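Local coordinates for protein beta-N-acetylhexosaminidase (Beutenbergia cavernae, PDB 5BU9) that probably hydrolyses terminal non-reducing N-acetyl-D-hexosamine residues from N-acetyl-beta-D-hexosaminides, as a member of glycosyl hydrolase family 3, at residues V17-A22 and Q26-A31; G82-V87 and G150-E155; Y158-V163 and D210-Q215. All coordinates share one frame; numbering follows the deposited sequence. Where two conformers were deposited one is given.

Contact 1: V17-A22 and Q26-A31; sequences VGTDAA and QVTLDA
Thr-28 carries the polar part of this contact: its OG1 donates to the backbone O of Gly-18 over 2.6 Å. The hydroxyl approaches at a C=O...OG1 angle of 134° and is tilted a little out of the carbonyl plane. With OG1 beside its own backbone N and anti to the carbonyl carbon (chi1 -49°), Thr-28 sends the oxygen to the strand and leaves CG2 for apolar contact. OG1 of Thr-28 also lies 3.2 Å from CB of Thr-19, whose side chain crosses that of Thr-28 at about a right angle. The hydroxyl of Thr-19 is held elsewhere, by Thr-23 O and Glu-25 N in the connecting loop.

The apolar part centres on Val-17, whose CG1 reaches both CG2 of Thr-28, at 3.7 Å, and CB of Ala-31, at 3.8 Å, one turn further along the helix. A valine in place of Thr-28 would probably leave the Gly-18 carbonyl without its hydroxyl donor, a methyl facing the oxygen instead.

Strand 17-20 and helix 26-31 run nearly antiparallel, at 150°, with their axes 7.7 Å apart at closest approach. They form the first two elements of a beta-alpha-beta unit completed by strand 39-43, which pairs in parallel with strand 15-20. Strand 296-298 flanks its other edge, while Leu-60 of helix 50-61 packs against both Thr-19 and Thr-28.

Contact 2: G82-V87 and G150-E155; sequences GGNVQV and GYFHRE
The backbones of Asn-84 and Phe-152 come within 6.2 Å at their CA atoms, where a type II' turn from Gly-82 to Val-85 faces an irregular loop. Asn-84 ND2 donates to the backbone O of Phe-152 over 2.8 Å, with an N-H...O angle of 163°. The acceptor lies in the amide plane of Asn-84, but the donor stands above the carbonyl plane, 43° out of it. A water joins the same residues: it accepts from Asn-84 N and donates to Phe-152 O, so this one oxygen receives both the amide and the water. The Asn-84 amide also meets the edge of the Phe-152 ring, near the ring plane, with ND2 4.0 Å from CD1.

Deeper in the contact, Val-85 lays CG2 over one face of the Arg-154 guanidinium, 3.5 Å from NE. A bend at chi3 (67°) turns the arginine end toward the valine. Its polar atoms look elsewhere: NH2 forms a salt bridge with Glu-81 and hydrogen bonds to a bound glycerol, and NH1 donates to Pro-148 O. These bonds would be expected to fix the guanidinium plane beneath the methyl group.

The arrangement is that of loops following the parallel strands of a TIM-type barrel, the region where such enzymes build their active sites; the glycerol, although probably from the crystallisation liquor, is consistent with a pocket beside Arg-154.

Contact 3: Y158-V163 and D210-Q215; sequences YDAETV and DDASVQ
Ala-160 sets its methyl group against the first turn of the opposing helix, with CB 3.4 Å from the backbone O of Ala-212 and 4.0 Å from CB of Gln-215. The two alanine methyls face each other more loosely, CB to CB 4.3 Å. Small residues at both positions allow the backbones to approach closely, the CA atoms of Ala-160 and Ala-212 being 5.1 Å apart. Gln-215 borders the alanine methyl with its CB and OE1, while NE2 makes a weak bond back to Asp-210 O.

Asp-159 and Asp-211 are the N-caps of helices 160-176 and 212-222, whose N-terminal ends the contact joins at the surface of the TIM-barrel-type domain. Asp-159 OD1 takes two bonds from Thr-162, one from N at 2.9 Å and one from OG1 at 2.7 Å, both on the syn side and from the same face. With CG of Asp-159 between its backbone N and carbonyl carbon (chi1 54°), the carboxylate lies back over the first turn to receive them. Asp-211 OD2 accepts from Ser-213 N at 2.7 Å, on the anti side and almost straight at 172°.

Across the interface the contact is van der Waals packing of alanine methyls, a glutamine chain and a carbonyl; the capping bonds stay within each helix start and Asp-211 OD1 turns to a salt bridge with Arg-191, so shape rather than charge pairing joins the two ends.

From the N terminus, contact 1 comes first and closes a short loop of three residues between strand 15-20 and helix 26-35. Contact 2 then spans 62 residues, bringing the turn after strand 75-82 to the long loop that precedes helix 160-176. Contact 3 follows almost at once, since 150-155 and 158-163 adjoin in sequence, and ties the start of that helix to helix 212-222 across 46 residues. The three lie in series, neither nesting nor crossing. Contacts 1 and 2 reach the same sheet and touch where Ala-21 CB packs 3.7 Å from Val-87 CG1, while contacts 1 and 3 lie on opposite sides of the chain's centre, their centres about 36 Å apart.

Contact 1: V17-A22 and Q26-A31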
loop_
_atom_site.group_PDB
_atom_site.type_symbol
_atom_site.label_atom_id
_atom_site.label_comp_id
_atom_site.label_asym_id
_atom_site.label_seq_id
_atom_site.Cartn_x
_atom_site.Cartn_y
_atom_site.Cartn_z
ATOM N N VAL A 17 -6.292 -6.845 5.296
ATOM C CA VAL A 17 -7.564 -6.377 5.881
ATOM C C VAL A 17 -7.301 -5.454 7.055
ATOM O O VAL A 17 -6.408 -5.696 7.879
ATOM C CB VAL A 17 -8.478 -7.545 6.281
ATOM C CG1 VAL A 17 -7.803 -8.432 7.300
ATOM C CG2 VAL A 17 -9.758 -7.007 6.859
ATOM N N GLY A 18 -8.059 -4.366 7.092
ATOM C CA GLY A 18 -7.890 -3.334 8.095
ATOM C C GLY A 18 -8.416 -3.755 9.447
ATOM O O GLY A 18 -9.251 -4.647 9.541
ATOM N N THR A 19 -7.859 -3.153 10.495
ATOM C CA THR A 19 -8.449 -3.129 11.834
ATOM C C THR A 19 -8.127 -1.744 12.369
ATOM O O THR A 19 -7.166 -1.103 11.936
ATOM C CB THR A 19 -7.877 -4.221 12.786
ATOM O OG1 THR A 19 -8.497 -4.102 14.058
ATOM C CG2 THR A 19 -6.396 -4.060 13.001
ATOM N N ASP A 20 -8.934 -1.265 13.298
ATOM C CA ASP A 20 -8.652 0.003 13.920
ATOM C C ASP A 20 -7.334 -0.139 14.685
ATOM O O ASP A 20 -7.083 -1.189 15.271
ATOM C CB ASP A 20 -9.787 0.412 14.862
ATOM C CG ASP A 20 -9.513 1.754 15.518
ATOM O OD1 ASP A 20 -9.584 2.779 14.781
ATOM O OD2 ASP A 20 -9.190 1.779 16.736
ATOM N N ALA A 21 -6.504 0.900 14.680
ATOM C CA ALA A 21 -5.184 0.814 15.276
ATOM C C ALA A 21 -5.224 0.552 16.783
ATOM O O ALA A 21 -4.245 0.082 17.337
ATOM C CB ALA A 21 -4.394 2.065 14.991
ATOM N N ALA A 22 -6.351 0.798 17.447
ATOM C CA ALA A 22 -6.366 0.668 18.880
ATOM C C ALA A 22 -6.997 -0.633 19.325
ATOM O O ALA A 22 -7.051 -0.928 20.515
ATOM C CB ALA A 22 -7.079 1.853 19.500
ATOM N N GLN A 26 -12.757 -7.949 15.851
ATOM C CA GLN A 26 -13.204 -9.310 15.586
ATOM C C GLN A 26 -13.339 -9.595 14.081
ATOM O O GLN A 26 -12.974 -10.685 13.636
ATOM C CB GLN A 26 -14.524 -9.591 16.326
ATOM C CG GLN A 26 -14.963 -11.074 16.311
ATOM C CD GLN A 26 -13.905 -11.998 16.908
ATOM O OE1 GLN A 26 -13.361 -11.719 17.970
ATOM N NE2 GLN A 26 -13.598 -13.092 16.209
ATOM N N VAL A 27 -13.789 -8.614 13.294
ATOM C CA VAL A 27 -13.915 -8.780 11.828
ATOM C C VAL A 27 -12.565 -9.129 11.180
ATOM O O VAL A 27 -12.492 -9.959 10.255
ATOM C CB VAL A 27 -14.546 -7.502 11.137
ATOM C CG1 VAL A 27 -13.698 -6.239 11.382
ATOM C CG2 VAL A 27 -14.749 -7.728 9.615
ATOM N N THR A 28 -11.505 -8.487 11.653
ATOM C CA THR A 28 -10.149 -8.733 11.147
ATOM C C THR A 28 -9.619 -10.102 11.576
ATOM O O THR A 28 -9.046 -10.834 10.788
ATOM C CB THR A 28 -9.211 -7.655 11.645
ATOM O OG1 THR A 28 -9.827 -6.398 11.376
ATOM C CG2 THR A 28 -7.861 -7.722 10.931
ATOM N N LEU A 29 -9.816 -10.429 12.843
ATOM C CA LEU A 29 -9.460 -11.726 13.369
ATOM C C LEU A 29 -10.210 -12.842 12.621
ATOM O O LEU A 29 -9.634 -13.854 12.289
ATOM C CB LEU A 29 -9.761 -11.780 14.876
ATOM C CG LEU A 29 -8.897 -10.905 15.792
ATOM C CD1 LEU A 29 -9.362 -11.042 17.240
ATOM C CD2 LEU A 29 -7.426 -11.285 15.698
ATOM N N ASP A 30 -11.499 -12.657 12.372
ATOM C CA ASP A 30 -12.233 -13.606 11.559
ATOM C C ASP A 30 -11.684 -13.680 10.134
ATOM O O ASP A 30 -11.659 -14.750 9.543
ATOM C CB ASP A 30 -13.722 -13.244 11.478
ATOM C CG ASP A 30 -14.458 -13.369 12.842
ATOM O OD1 ASP A 30 -13.963 -14.079 13.757
ATOM O OD2 ASP A 30 -15.539 -12.738 12.966
ATOM N N ALA A 31 -11.293 -12.544 9.566
ATOM C CA ALA A 31 -10.779 -12.522 8.188
ATOM C C ALA A 31 -9.543 -13.409 8.108
ATOM O O ALA A 31 -9.429 -14.184 7.178
ATOM C CB ALA A 31 -10.460 -11.123 7.739
#

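Contact 2: G82-V87 and G150-E155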
loop_
_atom_site.group_PDB
_atom_site.type_symbol
_atom_site.label_atom_id
_atom_site.label_comp_id
_atom_site.label_asym_id
_atom_site.label_seq_id
_atom_site.Cartn_x
_atom_site.Cartn_y
_atom_site.Cartn_z
ATOM N N GLY A 82 3.968 10.598 8.246
ATOM C CA GLY A 82 4.274 11.853 8.915
ATOM C C GLY A 82 3.247 12.952 8.643
ATOM O O GLY A 82 2.477 12.876 7.670
ATOM N N GLY A 83 3.217 13.956 9.525
ATOM C CA GLY A 83 2.373 15.120 9.329
ATOM C C GLY A 83 0.884 14.800 9.399
ATOM O O GLY A 83 0.384 14.320 10.416
ATOM N N ASN A 84 0.167 15.071 8.320
ATOM C CA ASN A 84 -1.273 14.812 8.268
ATOM C C ASN A 84 -1.598 13.321 8.146
ATOM O O ASN A 84 -2.756 12.941 8.252
ATOM C CB ASN A 84 -1.900 15.592 7.104
ATOM C CG ASN A 84 -1.934 17.096 7.378
ATOM O OD1 ASN A 84 -2.396 17.529 8.420
ATOM N ND2 ASN A 84 -1.417 17.882 6.455
ATOM N N VAL A 85 -0.594 12.476 7.918
ATOM C CA VAL A 85 -0.844 11.029 7.831
ATOM C C VAL A 85 0.122 10.272 8.750
ATOM O O VAL A 85 1.217 9.844 8.350
ATOM C CB VAL A 85 -0.740 10.499 6.369
ATOM C CG1 VAL A 85 -1.027 8.980 6.322
ATOM C CG2 VAL A 85 -1.727 11.237 5.423
ATOM N N GLN A 86 -0.278 10.130 10.000
ATOM C CA GLN A 86 0.523 9.386 10.960
ATOM C C GLN A 86 -0.459 8.618 11.830
ATOM O O GLN A 86 -1.053 9.186 12.747
ATOM C CB GLN A 86 1.426 10.317 11.802
ATOM C CG GLN A 86 2.401 9.531 12.726
ATOM C CD GLN A 86 3.253 10.408 13.614
ATOM O OE1 GLN A 86 3.561 11.551 13.268
ATOM N NE2 GLN A 86 3.651 9.873 14.777
ATOM N N VAL A 87 -0.682 7.345 11.517
ATOM C CA VAL A 87 -1.712 6.610 12.225
ATOM C C VAL A 87 -1.276 6.395 13.679
ATOM O O VAL A 87 -2.090 6.448 14.590
ATOM C CB VAL A 87 -2.017 5.268 11.555
ATOM C CG1 VAL A 87 -2.874 4.410 12.506
ATOM C CG2 VAL A 87 -2.711 5.471 10.176
ATOM N N GLY A 150 -0.904 17.230 -2.462
ATOM C CA GLY A 150 -0.475 18.598 -2.271
ATOM C C GLY A 150 -1.185 19.289 -1.117
ATOM O O GLY A 150 -0.552 19.926 -0.298
ATOM N N TYR A 151 -2.513 19.153 -1.071
ATOM C CA TYR A 151 -3.347 19.822 -0.072
ATOM C C TYR A 151 -2.867 19.513 1.347
ATOM O O TYR A 151 -2.943 20.363 2.223
ATOM C CB TYR A 151 -4.824 19.401 -0.227
ATOM C CG TYR A 151 -5.735 20.077 0.767
ATOM C CD1 TYR A 151 -6.177 21.395 0.563
ATOM C CD2 TYR A 151 -6.154 19.409 1.921
ATOM C CE1 TYR A 151 -6.993 22.027 1.504
ATOM C CE2 TYR A 151 -6.968 20.033 2.856
ATOM C CZ TYR A 151 -7.387 21.334 2.647
ATOM O OH TYR A 151 -8.203 21.929 3.581
ATOM N N PHE A 152 -2.363 18.293 1.539
ATOM C CA PHE A 152 -2.000 17.768 2.844
ATOM C C PHE A 152 -0.498 17.769 3.099
ATOM O O PHE A 152 -0.045 17.209 4.096
ATOM C CB PHE A 152 -2.522 16.333 2.989
ATOM C CG PHE A 152 -4.017 16.233 3.168
ATOM C CD1 PHE A 152 -4.627 16.703 4.339
ATOM C CD2 PHE A 152 -4.810 15.647 2.176
ATOM C CE1 PHE A 152 -5.999 16.594 4.516
ATOM C CE2 PHE A 152 -6.188 15.537 2.333
ATOM C CZ PHE A 152 -6.793 16.011 3.517
ATOM N N HIS A 153 0.269 18.362 2.184
ATOM C CA HIS A 153 1.738 18.435 2.312
ATOM C C HIS A 153 2.385 17.046 2.400
ATOM O O HIS A 153 3.351 16.865 3.140
ATOM C CB HIS A 153 2.143 19.271 3.532
ATOM C CG HIS A 153 1.392 20.563 3.648
ATOM N ND1 HIS A 153 1.315 21.470 2.613
ATOM C CD2 HIS A 153 0.648 21.079 4.656
ATOM C CE1 HIS A 153 0.564 22.493 2.981
ATOM N NE2 HIS A 153 0.147 22.282 4.218
ATOM N N ARG A 154 1.856 16.080 1.638
ATOM C CA ARG A 154 2.365 14.705 1.673
ATOM C C ARG A 154 3.429 14.423 0.628
ATOM O O ARG A 154 3.972 13.324 0.605
ATOM C CB ARG A 154 1.233 13.715 1.496
ATOM C CG ARG A 154 0.205 13.806 2.590
ATOM C CD ARG A 154 -1.040 13.042 2.135
ATOM N NE ARG A 154 -0.833 11.593 2.023
ATOM C CZ ARG A 154 -1.700 10.755 1.443
ATOM N NH1 ARG A 154 -2.816 11.219 0.900
ATOM N NH2 ARG A 154 -1.448 9.456 1.382
ATOM N N GLU A 155 3.725 15.419 -0.210
ATOM C CA GLU A 155 4.758 15.328 -1.242
ATOM C C GLU A 155 6.095 15.747 -0.624
ATOM O O GLU A 155 6.121 16.557 0.294
ATOM C CB GLU A 155 4.433 16.220 -2.474
ATOM C CG GLU A 155 4.747 17.768 -2.308
ATOM C CD GLU A 155 3.627 18.529 -1.594
ATOM O OE1 GLU A 155 2.712 17.877 -1.055
ATOM O OE2 GLU A 155 3.658 19.773 -1.550
HETATM O O HOH W 1 1.286 15.453 5.777
#

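Contact 3: Y158-V163 and D210-Q215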
loop_
_atom_site.group_PDB
_atom_site.type_symbol
_atom_site.label_atom_id
_atom_site.label_comp_id
_atom_site.label_asym_id
_atom_site.label_seq_id
_atom_site.Cartn_x
_atom_site.Cartn_y
_atom_site.Cartn_z
ATOM N N TYR A 158 8.798 18.801 -5.791
ATOM C CA TYR A 158 8.080 19.206 -6.995
ATOM C C TYR A 158 8.829 18.817 -8.255
ATOM O O TYR A 158 8.544 19.315 -9.334
ATOM C CB TYR A 158 7.838 20.717 -6.958
ATOM C CG TYR A 158 7.178 21.090 -5.666
ATOM C CD1 TYR A 158 5.835 20.845 -5.480
ATOM C CD2 TYR A 158 7.905 21.616 -4.606
ATOM C CE1 TYR A 158 5.203 21.128 -4.285
ATOM C CE2 TYR A 158 7.274 21.907 -3.392
ATOM C CZ TYR A 158 5.924 21.655 -3.244
ATOM O OH TYR A 158 5.273 21.935 -2.074
ATOM N N ASP A 159 9.804 17.933 -8.085
ATOM C CA ASP A 159 10.550 17.342 -9.192
ATOM C C ASP A 159 11.063 15.945 -8.820
ATOM O O ASP A 159 11.146 15.580 -7.630
ATOM C CB ASP A 159 11.725 18.237 -9.592
ATOM C CG ASP A 159 12.629 18.559 -8.421
ATOM O OD1 ASP A 159 13.496 17.716 -8.079
ATOM O OD2 ASP A 159 12.450 19.651 -7.835
ATOM N N ALA A 160 11.416 15.169 -9.840
ATOM C CA ALA A 160 11.775 13.773 -9.641
ATOM C C ALA A 160 13.029 13.615 -8.783
ATOM O O ALA A 160 13.137 12.661 -8.020
ATOM C CB ALA A 160 11.959 13.092 -10.970
ATOM N N GLU A 161 13.970 14.546 -8.884
ATOM C CA GLU A 161 15.234 14.364 -8.182
ATOM C C GLU A 161 15.081 14.575 -6.663
ATOM O O GLU A 161 15.591 13.799 -5.864
ATOM C CB GLU A 161 16.295 15.302 -8.744
ATOM C CG GLU A 161 17.672 15.101 -8.117
ATOM C CD GLU A 161 18.572 16.341 -8.213
ATOM O OE1 GLU A 161 18.156 17.344 -8.848
ATOM O OE2 GLU A 161 19.700 16.309 -7.648
ATOM N N THR A 162 14.382 15.630 -6.276
ATOM C CA THR A 162 14.144 15.923 -4.866
ATOM C C THR A 162 13.337 14.802 -4.228
ATOM O O THR A 162 13.690 14.289 -3.170
ATOM C CB THR A 162 13.385 17.266 -4.686
ATOM O OG1 THR A 162 14.033 18.286 -5.449
ATOM C CG2 THR A 162 13.352 17.675 -3.237
ATOM N N VAL A 163 12.239 14.441 -4.880
ATOM C CA VAL A 163 11.372 13.384 -4.388
ATOM C C VAL A 163 12.125 12.075 -4.246
ATOM O O VAL A 163 12.023 11.415 -3.213
ATOM C CB VAL A 163 10.134 13.229 -5.302
ATOM C CG1 VAL A 163 9.358 11.925 -4.994
ATOM C CG2 VAL A 163 9.226 14.455 -5.124
ATOM N N ASP A 210 6.112 9.376 -19.146
ATOM C CA ASP A 210 7.375 10.132 -19.036
ATOM C C ASP A 210 7.339 11.166 -17.906
ATOM O O ASP A 210 8.335 11.861 -17.667
ATOM C CB ASP A 210 7.712 10.872 -20.359
ATOM C CG ASP A 210 7.823 9.936 -21.566
ATOM O OD1 ASP A 210 8.522 8.897 -21.474
ATOM O OD2 ASP A 210 7.199 10.247 -22.611
ATOM N N ASP A 211 6.196 11.274 -17.222
ATOM C CA ASP A 211 6.044 12.257 -16.163
ATOM C C ASP A 211 7.156 12.103 -15.139
ATOM O O ASP A 211 7.649 11.008 -14.888
ATOM C CB ASP A 211 4.682 12.128 -15.443
ATOM C CG ASP A 211 4.351 13.358 -14.554
ATOM O OD1 ASP A 211 3.741 14.336 -15.054
ATOM O OD2 ASP A 211 4.696 13.360 -13.346
ATOM N N ALA A 212 7.479 13.216 -14.511
ATOM C CA ALA A 212 8.398 13.260 -13.396
ATOM C C ALA A 212 8.019 12.260 -12.299
ATOM O O ALA A 212 8.898 11.663 -11.669
ATOM C CB ALA A 212 8.445 14.660 -12.845
ATOM N N SER A 213 6.725 12.065 -12.068
ATOM C CA SER A 213 6.310 11.115 -11.031
ATOM C C SER A 213 6.711 9.692 -11.425
ATOM O O SER A 213 7.257 8.954 -10.612
ATOM C CB SER A 213 4.810 11.191 -10.767
ATOM O OG SER A 213 4.076 10.775 -11.900
ATOM N N VAL A 214 6.501 9.331 -12.683
ATOM C CA VAL A 214 6.956 8.028 -13.160
ATOM C C VAL A 214 8.480 7.912 -13.059
ATOM O O VAL A 214 8.989 6.871 -12.682
ATOM C CB VAL A 214 6.492 7.769 -14.570
ATOM C CG1 VAL A 214 6.945 6.384 -15.014
ATOM C CG2 VAL A 214 4.983 7.859 -14.607
ATOM N N GLN A 215 9.204 8.987 -13.354
ATOM C CA GLN A 215 10.652 8.992 -13.142
ATOM C C GLN A 215 10.995 8.824 -11.644
ATOM O O GLN A 215 11.941 8.149 -11.281
ATOM C CB GLN A 215 11.261 10.278 -13.678
ATOM C CG GLN A 215 11.273 10.409 -15.197
ATOM C CD GLN A 215 11.411 11.871 -15.615
ATOM O OE1 GLN A 215 12.099 12.657 -14.950
ATOM N NE2 GLN A 215 10.732 12.252 -16.698
#